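Long-range contacts in acetate CoA-transferase subunit beta (Escherichia coli DH5[alpha], PDB 5DBN), which catalyses the transfer of coenzyme A from acetyl-CoA to acetoacetate and other short-chain fatty acids through a covalent enzyme-CoA intermediate: residues R6-V11 and T29-Y34; A12-D17 and K134-M139; G91-C96 and T130-V135; C96-L101 and L109-V114; K180-E185 and R202-A207. All coordinates share one frame; numbering follows the deposited sequence.

Interaction 1: residues R6-V11 and T29-Y34; sequences RIARRV and TMVANY
The ring of Y34 leans against helix 3-12 at a slant, presenting neither a clean face nor a clean edge to it. Its CD2 rests 4.0 Å from CB of A8, while the root of the side chain meets the helix backbone, CB of Y34 lying 3.9 Å from CA of R9. The first torsion sets this up: CG stands anti to the carbonyl carbon and beside the backbone N (chi1 -64°), which brings the CD2 side of the ring to the methyl of A8. R9 offers only its near end, since its chain runs out fully extended and carries the guanidinium away from the tyrosine.

A8 is the middle of the contact. Its single methyl points at the facing segment and is met from three directions, by CB of M30 at 3.8 Å, by CG2 of V31 at 4.2 Å and by the tyrosine ring. With nothing bulkier than a methyl there, the backbones come close, and the CA atoms of A8 and V31 are 4.6 Å apart. The arrangement belongs to the layered alpha/beta fold of the CoA-transferases: helix 3-12 lies over the mixed sheet, with I7 and V11 reaching strands 135-138 and 166-168, and the helical turns that follow strand 20-23 pack along its flank.

V31 and V11 close the deeper end. The two branched side chains meet at about a right angle, CG1 of V11 lying 3.9 Å from CG2 of V31, and both V31 methyls also approach the carbonyl oxygen of A8. Beyond the segment, V31 continues onto A12 and L15.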
# COMPACT_ATOMS: atom_id res chain seq x y z
N ARG B 6 -1.33 -9.85 38.51
CA ARG B 6 -2.06 -8.67 38.97
C ARG B 6 -1.95 -7.55 37.94
O ARG B 6 -2.93 -6.86 37.65
CB ARG B 6 -1.58 -8.19 40.35
CG ARG B 6 -1.86 -9.17 41.49
CD ARG B 6 -1.26 -8.70 42.83
NE ARG B 6 0.19 -8.59 42.86
CZ ARG B 6 1.02 -9.56 43.26
NH1 ARG B 6 0.54 -10.72 43.68
NH2 ARG B 6 2.33 -9.35 43.26
N ILE B 7 -0.75 -7.36 37.40
CA ILE B 7 -0.54 -6.38 36.34
C ILE B 7 -1.45 -6.68 35.15
O ILE B 7 -2.19 -5.81 34.69
CB ILE B 7 0.93 -6.35 35.88
CG1 ILE B 7 1.83 -5.89 37.03
CG2 ILE B 7 1.11 -5.44 34.67
CD1 ILE B 7 3.31 -6.12 36.79
N ALA B 8 -1.37 -7.91 34.65
CA ALA B 8 -2.18 -8.34 33.51
C ALA B 8 -3.67 -8.15 33.80
O ALA B 8 -4.43 -7.71 32.95
CB ALA B 8 -1.89 -9.79 33.17
N ARG B 9 -4.06 -8.51 35.02
CA ARG B 9 -5.45 -8.37 35.45
C ARG B 9 -5.89 -6.91 35.41
O ARG B 9 -6.97 -6.60 34.91
CB ARG B 9 -5.61 -8.94 36.87
CG ARG B 9 -7.02 -8.87 37.43
CD ARG B 9 -7.08 -9.58 38.78
NE ARG B 9 -8.41 -9.53 39.38
CZ ARG B 9 -8.74 -10.15 40.51
NH1 ARG B 9 -7.83 -10.87 41.17
NH2 ARG B 9 -9.97 -10.06 40.99
N ARG B 10 -5.06 -6.01 35.92
CA ARG B 10 -5.39 -4.59 35.92
C ARG B 10 -5.47 -4.02 34.50
O ARG B 10 -6.39 -3.26 34.19
CB ARG B 10 -4.37 -3.80 36.74
CG ARG B 10 -4.60 -2.28 36.73
CD ARG B 10 -5.99 -1.91 37.21
NE ARG B 10 -6.30 -0.50 36.98
CZ ARG B 10 -6.82 -0.01 35.85
NH1 ARG B 10 -7.08 -0.81 34.83
NH2 ARG B 10 -7.06 1.28 35.74
N VAL B 11 -4.52 -4.39 33.65
CA VAL B 11 -4.53 -3.93 32.26
C VAL B 11 -5.78 -4.42 31.54
O VAL B 11 -6.38 -3.69 30.74
CB VAL B 11 -3.27 -4.41 31.50
CG1 VAL B 11 -3.38 -4.10 30.01
CG2 VAL B 11 -2.02 -3.75 32.07
N THR B 29 0.75 -10.83 26.85
CA THR B 29 -0.08 -11.91 26.33
C THR B 29 -1.01 -12.46 27.41
O THR B 29 -2.08 -12.99 27.10
CB THR B 29 0.77 -13.07 25.78
OG1 THR B 29 1.58 -13.63 26.83
CG2 THR B 29 1.67 -12.59 24.65
N MET B 30 -0.60 -12.32 28.67
CA MET B 30 -1.40 -12.80 29.80
C MET B 30 -2.69 -11.99 29.96
O MET B 30 -3.64 -12.47 30.58
CB MET B 30 -0.59 -12.72 31.09
CG MET B 30 0.53 -13.74 31.19
SD MET B 30 1.67 -13.42 32.54
CE MET B 30 0.61 -13.66 33.96
N VAL B 31 -2.71 -10.78 29.42
CA VAL B 31 -3.87 -9.90 29.54
C VAL B 31 -5.11 -10.55 28.95
O VAL B 31 -6.23 -10.32 29.40
CB VAL B 31 -3.62 -8.54 28.85
CG1 VAL B 31 -4.88 -7.67 28.87
CG2 VAL B 31 -2.46 -7.81 29.52
N ALA B 32 -4.90 -11.39 27.93
CA ALA B 32 -6.01 -12.07 27.26
C ALA B 32 -6.70 -13.06 28.19
O ALA B 32 -7.83 -13.48 27.93
CB ALA B 32 -5.50 -12.78 26.02
N ASN B 33 -6.04 -13.41 29.29
CA ASN B 33 -6.54 -14.42 30.21
C ASN B 33 -7.30 -13.83 31.39
O ASN B 33 -7.66 -14.55 32.33
CB ASN B 33 -5.38 -15.27 30.74
CG ASN B 33 -4.58 -15.92 29.63
OD1 ASN B 33 -5.08 -16.13 28.52
ND2 ASN B 33 -3.32 -16.25 29.93
N TYR B 34 -7.54 -12.52 31.35
CA TYR B 34 -8.19 -11.83 32.46
C TYR B 34 -9.23 -10.81 31.99
O TYR B 34 -9.56 -9.87 32.72
CB TYR B 34 -7.15 -11.13 33.34
CG TYR B 34 -6.20 -12.09 34.03
CD1 TYR B 34 -6.57 -12.74 35.19
CD2 TYR B 34 -4.94 -12.34 33.51
CE1 TYR B 34 -5.71 -13.62 35.82
CE2 TYR B 34 -4.07 -13.21 34.13
CZ TYR B 34 -4.46 -13.85 35.29
OH TYR B 34 -3.60 -14.72 35.91

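Interaction 2: residues A12-D17 and K134-M139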
# COMPACT_ATOMS: atom_id res chain seq x y z
N ALA B 12 -6.17 -5.66 31.81
CA ALA B 12 -7.36 -6.24 31.20
C ALA B 12 -8.61 -5.42 31.51
O ALA B 12 -9.50 -5.28 30.67
CB ALA B 12 -7.55 -7.68 31.67
N GLN B 13 -8.67 -4.87 32.72
CA GLN B 13 -9.79 -4.04 33.13
C GLN B 13 -9.80 -2.68 32.43
O GLN B 13 -10.80 -1.97 32.46
CB GLN B 13 -9.77 -3.85 34.65
CG GLN B 13 -10.11 -5.12 35.43
CD GLN B 13 -9.96 -4.95 36.93
OE1 GLN B 13 -9.41 -3.96 37.41
NE2 GLN B 13 -10.45 -5.93 37.69
N GLU B 14 -8.69 -2.33 31.80
CA GLU B 14 -8.58 -1.04 31.11
C GLU B 14 -9.22 -1.09 29.73
O GLU B 14 -9.71 -0.08 29.23
CB GLU B 14 -7.11 -0.63 30.97
CG GLU B 14 -6.91 0.79 30.45
CD GLU B 14 -7.36 1.86 31.42
OE1 GLU B 14 -7.57 1.54 32.61
OE2 GLU B 14 -7.52 3.02 30.99
N LEU B 15 -9.21 -2.27 29.12
CA LEU B 15 -9.72 -2.44 27.77
C LEU B 15 -11.23 -2.30 27.72
O LEU B 15 -11.93 -2.74 28.63
CB LEU B 15 -9.30 -3.80 27.22
CG LEU B 15 -7.81 -4.12 27.28
CD1 LEU B 15 -7.54 -5.52 26.75
CD2 LEU B 15 -7.00 -3.09 26.51
N ARG B 16 -11.73 -1.69 26.64
CA ARG B 16 -13.16 -1.53 26.44
C ARG B 16 -13.71 -2.53 25.43
O ARG B 16 -12.98 -3.02 24.55
CB ARG B 16 -13.50 -0.10 25.99
CG ARG B 16 -13.37 0.95 27.08
CD ARG B 16 -13.76 2.33 26.57
NE ARG B 16 -13.74 3.36 27.61
CZ ARG B 16 -12.65 4.00 28.03
NH1 ARG B 16 -11.46 3.75 27.51
NH2 ARG B 16 -12.77 4.91 28.99
N ASP B 17 -14.99 -2.84 25.57
CA ASP B 17 -15.68 -3.79 24.71
C ASP B 17 -15.62 -3.36 23.25
O ASP B 17 -16.03 -2.24 22.91
CB ASP B 17 -17.14 -3.95 25.16
CG ASP B 17 -17.89 -5.02 24.39
OD1 ASP B 17 -17.31 -6.09 24.12
OD2 ASP B 17 -19.07 -4.78 24.06
N LYS B 134 -3.88 4.03 22.29
CA LYS B 134 -3.48 3.96 23.69
C LYS B 134 -2.31 3.02 23.87
O LYS B 134 -2.38 1.84 23.53
CB LYS B 134 -4.65 3.52 24.57
CG LYS B 134 -4.31 3.51 26.05
CD LYS B 134 -5.49 3.07 26.91
CE LYS B 134 -6.31 4.26 27.35
NZ LYS B 134 -7.39 3.86 28.30
N VAL B 135 -1.23 3.55 24.44
CA VAL B 135 -0.02 2.79 24.68
C VAL B 135 0.04 2.42 26.16
O VAL B 135 0.28 3.27 27.01
CB VAL B 135 1.24 3.58 24.29
CG1 VAL B 135 2.50 2.76 24.55
CG2 VAL B 135 1.16 4.00 22.82
N ILE B 136 -0.21 1.14 26.45
CA ILE B 136 -0.17 0.64 27.81
C ILE B 136 1.11 -0.15 28.02
O ILE B 136 1.40 -1.08 27.26
CB ILE B 136 -1.38 -0.25 28.13
CG1 ILE B 136 -2.68 0.53 27.87
CG2 ILE B 136 -1.32 -0.72 29.58
CD1 ILE B 136 -3.94 -0.30 28.03
N ILE B 137 1.87 0.23 29.03
CA ILE B 137 3.09 -0.48 29.39
C ILE B 137 2.84 -1.33 30.63
O ILE B 137 2.47 -0.82 31.69
CB ILE B 137 4.26 0.49 29.64
CG1 ILE B 137 4.49 1.37 28.41
CG2 ILE B 137 5.53 -0.28 29.99
CD1 ILE B 137 4.80 0.60 27.13
N ALA B 138 3.05 -2.64 30.48
CA ALA B 138 2.89 -3.60 31.56
C ALA B 138 4.27 -4.05 31.99
O ALA B 138 4.99 -4.71 31.23
CB ALA B 138 2.05 -4.78 31.11
N MET B 139 4.65 -3.69 33.21
CA MET B 139 6.02 -3.86 33.65
C MET B 139 6.15 -4.04 35.16
O MET B 139 5.35 -3.49 35.92
CB MET B 139 6.79 -2.60 33.22
CG MET B 139 8.28 -2.70 33.18
SD MET B 139 8.98 -1.11 32.67
CE MET B 139 8.64 -0.10 34.11
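The CA atoms of E14 and I136, the nearest pair across the two backbones, are 9.2 Å apart, and the gap between the turn after helix 3-12 and strand 135-138 is bridged wholly by side chains. The polar bridge is a salt bridge in which NZ of K134 donates to OE2 of E14 at 2.8 Å, on the anti lone pair, the one turned away from OE1. The two side chains cross at about a right angle: the glutamate bends at chi2 (68°) and the lysine at chi3 (-91°). OE1 has its own partners in R10 and R175, so the carboxylate is gripped by three cations. Nearby, NH1 of R16 brings the edge of its guanidinium to 4.1 Å from NZ of K134, a closeness of like charges that E14 probably eases.

Beneath the charges, CG of E14 rests 4.0 Å from CD1 of I136, and CD2 of L15 approaches the same methyl at 4.4 Å. Were E14 an alanine, K134, R10 and R175 would probably be left close together without their shared counter-charge. This joining of a helix-to-strand turn to the start of a central parallel strand is part of the Rossmann-like alpha/beta layering of the family.

Interaction 3: residues G91-C96 and T130-V135; sequences GHIDAC and TGSRKV. With PO4 (phosphate ion), chain L.
I93 and R133 lie where two segments, each just after a helix, run side by side into neighbouring parallel strands, 95-98 and 135-138, of the central sheet. G91 ends its helix in a Schellman motif, with a positive phi.

Backbone hydrogen bonds align the pair. N of R133 donates to O of I93 at 3.0 Å, and N of C96 to O of K134 at 2.9 Å; the bond from N of K134 to O of D94 is weak. C96 and V135 form the parallel bridge.

Side-chain packing gathers on C96. Its SG stands between the backbone N and carbonyl carbon (chi1 68°), which puts the sulfur against S132 and, at 4.1 Å, against CG2 of V135. The serine hydroxyl is bonded to O of L128 in the preceding helix.

Charge lies at the outer end. The extended R133 side chain gives a weak bond from NE to O of G91. NH1 lies 4.1 Å from OD1 of D94, but OD1 is well out of the guanidinium plane, so no N-H points at it and only attraction of charges is left; OD2 of D94 takes the backbone N of I20. H92, whose NE2 bonds the backbone of a neighbouring subunit, meets at its ring edge a phosphate ion, probably from the crystallisation liquor: ND1 donates in the ring plane to O3 at 3.1 Å (N-H...O angle 175°).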
# COMPACT_ATOMS: atom_id res chain seq x y z
N GLY B 91 -3.54 4.12 13.25
CA GLY B 91 -4.39 4.43 14.39
C GLY B 91 -5.64 3.57 14.45
O GLY B 91 -6.65 3.97 15.02
N HIS B 92 -5.57 2.39 13.85
CA HIS B 92 -6.69 1.46 13.84
C HIS B 92 -6.57 0.45 14.98
O HIS B 92 -7.47 -0.36 15.20
CB HIS B 92 -6.75 0.73 12.50
CG HIS B 92 -6.92 1.65 11.33
ND1 HIS B 92 -8.13 2.20 10.98
CD2 HIS B 92 -6.02 2.12 10.43
CE1 HIS B 92 -7.97 2.97 9.92
NE2 HIS B 92 -6.70 2.94 9.57
N ILE B 93 -5.47 0.53 15.72
CA ILE B 93 -5.31 -0.22 16.96
C ILE B 93 -5.72 0.68 18.11
O ILE B 93 -5.07 1.68 18.39
CB ILE B 93 -3.86 -0.70 17.17
CG1 ILE B 93 -3.38 -1.53 15.97
CG2 ILE B 93 -3.74 -1.51 18.46
CD1 ILE B 93 -4.16 -2.80 15.73
N ASP B 94 -6.81 0.31 18.78
CA ASP B 94 -7.34 1.11 19.88
C ASP B 94 -6.37 1.10 21.06
O ASP B 94 -6.23 2.10 21.76
CB ASP B 94 -8.71 0.59 20.31
CG ASP B 94 -9.76 0.74 19.22
OD1 ASP B 94 -10.18 1.88 18.94
OD2 ASP B 94 -10.18 -0.29 18.65
N ALA B 95 -5.70 -0.03 21.27
CA ALA B 95 -4.78 -0.16 22.39
C ALA B 95 -3.70 -1.20 22.12
O ALA B 95 -3.98 -2.27 21.59
CB ALA B 95 -5.54 -0.53 23.64
N CYS B 96 -2.47 -0.87 22.48
CA CYS B 96 -1.39 -1.85 22.49
C CYS B 96 -0.86 -1.98 23.90
O CYS B 96 -0.70 -0.99 24.61
CB CYS B 96 -0.26 -1.48 21.52
SG CYS B 96 0.68 -0.01 21.99
N THR B 130 4.06 4.38 18.45
CA THR B 130 3.72 5.67 17.82
C THR B 130 2.31 5.65 17.24
O THR B 130 1.66 6.69 17.15
CB THR B 130 4.68 6.13 16.67
OG1 THR B 130 3.94 6.29 15.46
CG2 THR B 130 5.80 5.19 16.42
N GLY B 131 1.86 4.47 16.82
CA GLY B 131 0.60 4.36 16.09
C GLY B 131 -0.63 4.07 16.93
O GLY B 131 -1.72 4.56 16.61
N SER B 132 -0.48 3.28 17.98
CA SER B 132 -1.63 2.87 18.78
C SER B 132 -2.29 4.06 19.46
O SER B 132 -1.61 4.98 19.92
CB SER B 132 -1.21 1.84 19.83
OG SER B 132 -0.77 0.64 19.22
N ARG B 133 -3.62 4.05 19.54
CA ARG B 133 -4.34 5.14 20.18
C ARG B 133 -4.04 5.20 21.67
O ARG B 133 -3.97 6.28 22.25
CB ARG B 133 -5.85 5.00 19.97
CG ARG B 133 -6.33 5.33 18.57
CD ARG B 133 -7.84 5.42 18.56
NE ARG B 133 -8.38 5.70 17.24
CZ ARG B 133 -9.67 5.90 16.98
NH1 ARG B 133 -10.56 5.85 17.96
NH2 ARG B 133 -10.07 6.15 15.74
N LYS B 134 -3.88 4.03 22.29
CA LYS B 134 -3.48 3.96 23.69
C LYS B 134 -2.31 3.02 23.87
O LYS B 134 -2.38 1.84 23.53
CB LYS B 134 -4.65 3.52 24.57
CG LYS B 134 -4.31 3.51 26.05
CD LYS B 134 -5.49 3.07 26.91
CE LYS B 134 -6.31 4.26 27.35
NZ LYS B 134 -7.39 3.86 28.30
N VAL B 135 -1.23 3.55 24.44
CA VAL B 135 -0.02 2.79 24.68
C VAL B 135 0.04 2.42 26.16
O VAL B 135 0.28 3.27 27.01
CB VAL B 135 1.24 3.58 24.29
CG1 VAL B 135 2.50 2.76 24.55
CG2 VAL B 135 1.16 4.00 22.82
P PO4 L . -11.69 3.12 12.46
O1 PO4 L . -12.54 3.19 13.70
O2 PO4 L . -12.58 3.06 11.24
O3 PO4 L . -10.82 1.89 12.51
O4 PO4 L . -10.82 4.35 12.38

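Interaction 4: residues C96-L101 and L109-V114; sequences CVLGGL and LANWVV
L101 and N111 tie the chain leaving strand 95-98 to the end of strand 109-110, where the central sheet of this Rossmann-like fold gives way to a small three-stranded mixed sheet. Two hydrogen bonds form the first shell. N of L101 donates to O of A110 at 3.0 Å. Alongside, ND2 of N111 reaches O of G99, also at 3.0 Å, coming from 45° above the carbonyl plane instead of along a lone pair. With chi1 at 78°, CG of N111 sits between its own N and carbonyl carbon, which turns the amide to that oxygen.

The apolar contacts are carried by L101, whose side chain hooks over the chain beyond N111. Its CD1 lies 3.8 Å from CA of N111 and 3.5 Å from CG2 of V114. CB of N111 rests against the glycine pair, 3.7 Å from CA of G100.

Further out, OD1 of N111 is bonded to the hydroxyl of T159, so both polar atoms of the amide are engaged; ND2 faces a carbonyl oxygen, which can only accept, consistent with this flip. A leucine in its place would probably leave O of G99 and the T159 hydroxyl without their partners. L98 packs on V129 of helix 125-131. A di(hydroxyethyl)ether, probably from the crystallisation liquor, lies about 4 Å from the L101 side chain. W112 is set by V113, whose CG1 lies over one ring face, and by its NE1, which is bonded to O of L158.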
# COMPACT_ATOMS: atom_id res chain seq x y z
N CYS B 96 -2.47 -0.87 22.48
CA CYS B 96 -1.39 -1.85 22.49
C CYS B 96 -0.86 -1.98 23.90
O CYS B 96 -0.70 -0.99 24.61
CB CYS B 96 -0.26 -1.48 21.52
SG CYS B 96 0.68 -0.01 21.99
N VAL B 97 -0.61 -3.22 24.31
CA VAL B 97 -0.02 -3.51 25.61
C VAL B 97 1.36 -4.11 25.38
O VAL B 97 1.48 -5.19 24.80
CB VAL B 97 -0.89 -4.47 26.44
CG1 VAL B 97 -0.32 -4.61 27.85
CG2 VAL B 97 -2.33 -3.97 26.50
N LEU B 98 2.40 -3.40 25.81
CA LEU B 98 3.77 -3.85 25.62
C LEU B 98 4.53 -3.91 26.93
O LEU B 98 4.19 -3.23 27.89
CB LEU B 98 4.51 -2.93 24.65
CG LEU B 98 3.93 -2.80 23.23
CD1 LEU B 98 4.79 -1.84 22.42
CD2 LEU B 98 3.84 -4.16 22.54
N GLY B 99 5.58 -4.73 26.96
CA GLY B 99 6.47 -4.79 28.09
C GLY B 99 7.37 -3.57 28.09
O GLY B 99 7.29 -2.73 27.19
N GLY B 100 8.23 -3.47 29.10
CA GLY B 100 9.13 -2.33 29.20
C GLY B 100 10.38 -2.62 29.99
O GLY B 100 10.37 -3.40 30.94
N LEU B 101 11.48 -1.99 29.57
CA LEU B 101 12.72 -2.01 30.32
C LEU B 101 12.79 -0.74 31.14
O LEU B 101 13.21 -0.76 32.30
CB LEU B 101 13.93 -2.12 29.39
CG LEU B 101 14.00 -3.35 28.50
CD1 LEU B 101 14.97 -3.12 27.35
CD2 LEU B 101 14.42 -4.57 29.32
N LEU B 109 9.95 5.71 26.10
CA LEU B 109 9.95 4.26 26.30
C LEU B 109 11.21 3.62 25.75
O LEU B 109 11.70 4.00 24.69
CB LEU B 109 8.72 3.62 25.65
CG LEU B 109 8.62 2.09 25.74
CD1 LEU B 109 8.43 1.64 27.18
CD2 LEU B 109 7.51 1.57 24.85
N ALA B 110 11.72 2.64 26.49
CA ALA B 110 12.81 1.78 26.02
C ALA B 110 12.44 0.34 26.34
O ALA B 110 12.23 -0.01 27.51
CB ALA B 110 14.12 2.17 26.68
N ASN B 111 12.34 -0.51 25.31
CA ASN B 111 11.93 -1.89 25.53
C ASN B 111 12.34 -2.83 24.40
O ASN B 111 11.68 -3.85 24.17
CB ASN B 111 10.41 -1.97 25.73
CG ASN B 111 9.63 -1.87 24.43
OD1 ASN B 111 10.07 -1.27 23.46
ND2 ASN B 111 8.44 -2.45 24.42
N TRP B 112 13.42 -2.50 23.70
CA TRP B 112 13.90 -3.34 22.60
C TRP B 112 15.39 -3.65 22.68
O TRP B 112 15.88 -4.49 21.92
CB TRP B 112 13.58 -2.68 21.25
CG TRP B 112 14.42 -1.48 20.92
CD1 TRP B 112 14.24 -0.20 21.36
CD2 TRP B 112 15.57 -1.44 20.06
NE1 TRP B 112 15.19 0.63 20.83
CE2 TRP B 112 16.02 -0.11 20.02
CE3 TRP B 112 16.25 -2.41 19.31
CZ2 TRP B 112 17.13 0.28 19.28
CZ3 TRP B 112 17.35 -2.02 18.57
CH2 TRP B 112 17.78 -0.69 18.56
N VAL B 113 16.11 -3.01 23.58
CA VAL B 113 17.54 -3.29 23.72
C VAL B 113 18.10 -2.86 25.07
O VAL B 113 17.76 -1.79 25.59
CB VAL B 113 18.35 -2.62 22.58
CG1 VAL B 113 18.13 -1.11 22.58
CG2 VAL B 113 19.83 -2.96 22.69
N VAL B 114 18.95 -3.71 25.63
CA VAL B 114 19.68 -3.43 26.85
C VAL B 114 21.17 -3.33 26.50
O VAL B 114 21.72 -4.26 25.91
CB VAL B 114 19.48 -4.52 27.93
CG1 VAL B 114 20.25 -4.18 29.19
CG2 VAL B 114 18.00 -4.68 28.24

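Interaction 5: residues K180-E185 and R202-A207; sequences KMWLTE and RFEVAA
L183 and F203 form the apolar centre of a beta-alpha-beta unit in which strand 180-186 and the outermost strand of this chain's sheet, 204-205, run parallel, joined through helix 192-197. The two side chains point the same way, CB of L183 3.5 Å from CD1 of the ring; CG of F203, between its backbone N and carbonyl carbon (chi1 62°), brings the ring there. CG of M181 meets CB of F203 at 4.0 Å, and CD2 of L183 reaches CG2 of V205 at 4.1 Å. The helix closes over this side with L192 and R196, and F174 adds an edge-to-face contact to F203.

E204 faces W182 and bonds both of its neighbours: its N donates to O of M181 at 3.2 Å, while its O receives N of L183 at 2.9 Å. One step on, N of A206 donates to O of L183.

On the other side of the sheet W182 and E204 pair. CB of E204 lies over the six-membered ring of W182, 3.9 Å from its centroid and 18° off the normal, a CH-pi contact. The extended glutamate then leaves OE2 5.8 Å from NZ of K180, too far for a salt bridge, though the opposite charges may still attract.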
# COMPACT_ATOMS: atom_id res chain seq x y z
N LYS B 180 2.44 15.73 31.60
CA LYS B 180 2.72 15.46 33.01
C LYS B 180 2.36 14.04 33.42
O LYS B 180 1.41 13.44 32.92
CB LYS B 180 1.95 16.47 33.87
CG LYS B 180 2.48 17.88 33.73
CD LYS B 180 1.83 18.84 34.70
CE LYS B 180 0.36 19.05 34.34
NZ LYS B 180 0.24 19.70 33.00
N MET B 181 3.15 13.51 34.35
CA MET B 181 2.99 12.15 34.85
C MET B 181 2.19 12.15 36.15
O MET B 181 2.52 12.88 37.08
CB MET B 181 4.36 11.50 35.06
CG MET B 181 4.32 10.04 35.44
SD MET B 181 5.98 9.40 35.72
CE MET B 181 5.64 7.65 35.89
N TRP B 182 1.14 11.33 36.19
CA TRP B 182 0.25 11.27 37.34
C TRP B 182 0.18 9.87 37.94
O TRP B 182 -0.04 8.89 37.23
CB TRP B 182 -1.16 11.73 36.94
CG TRP B 182 -1.26 13.20 36.74
CD1 TRP B 182 -1.08 13.88 35.57
CD2 TRP B 182 -1.59 14.18 37.73
NE1 TRP B 182 -1.26 15.23 35.78
CE2 TRP B 182 -1.58 15.43 37.10
CE3 TRP B 182 -1.89 14.11 39.09
CZ2 TRP B 182 -1.85 16.62 37.78
CZ3 TRP B 182 -2.16 15.29 39.77
CH2 TRP B 182 -2.14 16.52 39.11
N LEU B 183 0.38 9.79 39.25
CA LEU B 183 0.13 8.56 39.99
C LEU B 183 -1.37 8.49 40.28
O LEU B 183 -1.88 9.24 41.11
CB LEU B 183 0.94 8.52 41.29
CG LEU B 183 0.62 7.37 42.25
CD1 LEU B 183 0.91 6.02 41.60
CD2 LEU B 183 1.41 7.51 43.54
N THR B 184 -2.06 7.59 39.59
CA THR B 184 -3.52 7.53 39.66
C THR B 184 -4.04 6.39 40.54
O THR B 184 -5.13 6.50 41.09
CB THR B 184 -4.12 7.39 38.25
OG1 THR B 184 -3.53 6.26 37.58
CG2 THR B 184 -3.85 8.65 37.43
N GLU B 185 -3.27 5.31 40.66
CA GLU B 185 -3.63 4.22 41.56
C GLU B 185 -2.43 3.63 42.29
O GLU B 185 -1.31 3.61 41.77
CB GLU B 185 -4.34 3.10 40.79
CG GLU B 185 -5.48 3.57 39.91
CD GLU B 185 -6.08 2.45 39.08
OE1 GLU B 185 -6.10 1.30 39.57
OE2 GLU B 185 -6.54 2.72 37.95
N ARG B 202 9.75 11.91 38.49
CA ARG B 202 8.95 12.92 39.17
C ARG B 202 7.50 12.81 38.74
O ARG B 202 7.20 12.79 37.54
CB ARG B 202 9.47 14.33 38.88
CG ARG B 202 10.95 14.56 39.13
CD ARG B 202 11.32 15.98 38.76
NE ARG B 202 12.76 16.23 38.83
CZ ARG B 202 13.62 15.96 37.85
NH1 ARG B 202 13.21 15.41 36.72
NH2 ARG B 202 14.91 16.24 38.01
N PHE B 203 6.59 12.72 39.71
CA PHE B 203 5.17 12.60 39.40
C PHE B 203 4.31 13.26 40.47
O PHE B 203 4.69 13.32 41.64
CB PHE B 203 4.77 11.13 39.24
CG PHE B 203 4.97 10.32 40.49
CD1 PHE B 203 3.98 10.26 41.46
CD2 PHE B 203 6.13 9.60 40.69
CE1 PHE B 203 4.16 9.51 42.61
CE2 PHE B 203 6.32 8.84 41.83
CZ PHE B 203 5.32 8.80 42.79
N GLU B 204 3.15 13.76 40.05
CA GLU B 204 2.17 14.32 40.97
C GLU B 204 1.14 13.26 41.32
O GLU B 204 0.81 12.41 40.49
CB GLU B 204 1.49 15.55 40.37
CG GLU B 204 2.44 16.72 40.14
CD GLU B 204 1.72 17.98 39.68
OE1 GLU B 204 1.12 18.67 40.53
OE2 GLU B 204 1.76 18.27 38.46
N VAL B 205 0.65 13.30 42.55
CA VAL B 205 -0.33 12.34 43.02
C VAL B 205 -1.74 12.92 42.88
O VAL B 205 -1.97 14.07 43.23
CB VAL B 205 -0.08 11.95 44.50
CG1 VAL B 205 -1.06 10.87 44.95
CG2 VAL B 205 1.35 11.47 44.68
N ALA B 206 -2.66 12.11 42.35
CA ALA B 206 -4.05 12.53 42.21
C ALA B 206 -4.66 12.80 43.58
O ALA B 206 -4.47 12.02 44.52
CB ALA B 206 -4.84 11.47 41.47
N ALA B 207 -5.38 13.91 43.69
CA ALA B 207 -6.00 14.30 44.96
C ALA B 207 -7.09 13.31 45.36
O ALA B 207 -7.25 12.99 46.53
CB ALA B 207 -6.57 15.71 44.85

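How the interactions relate
Four of the five contacts reach the same mixed sheet, and interactions 2, 3 and 4 share residues: K134 and V135 join 2 to 3, and C96 passes from 3 into 4. N of I136 and O of C96, 2.9 Å apart, probably bond the two strands. Interaction 1 packs against the same strands, its centre 9 Å from that of interaction 2, with CG1 of V11 touching CG2 of V97 at 3.7 Å. Interaction 5 is about 23 Å between centres from interaction 1, yet NH2 of R10 and OE2 of E185 form a 2.7 Å salt bridge. The side chain of the predicted active-site E46 is about 6 Å from that of L98 (interaction 4) and about 8 Å from that of I93 (interaction 3).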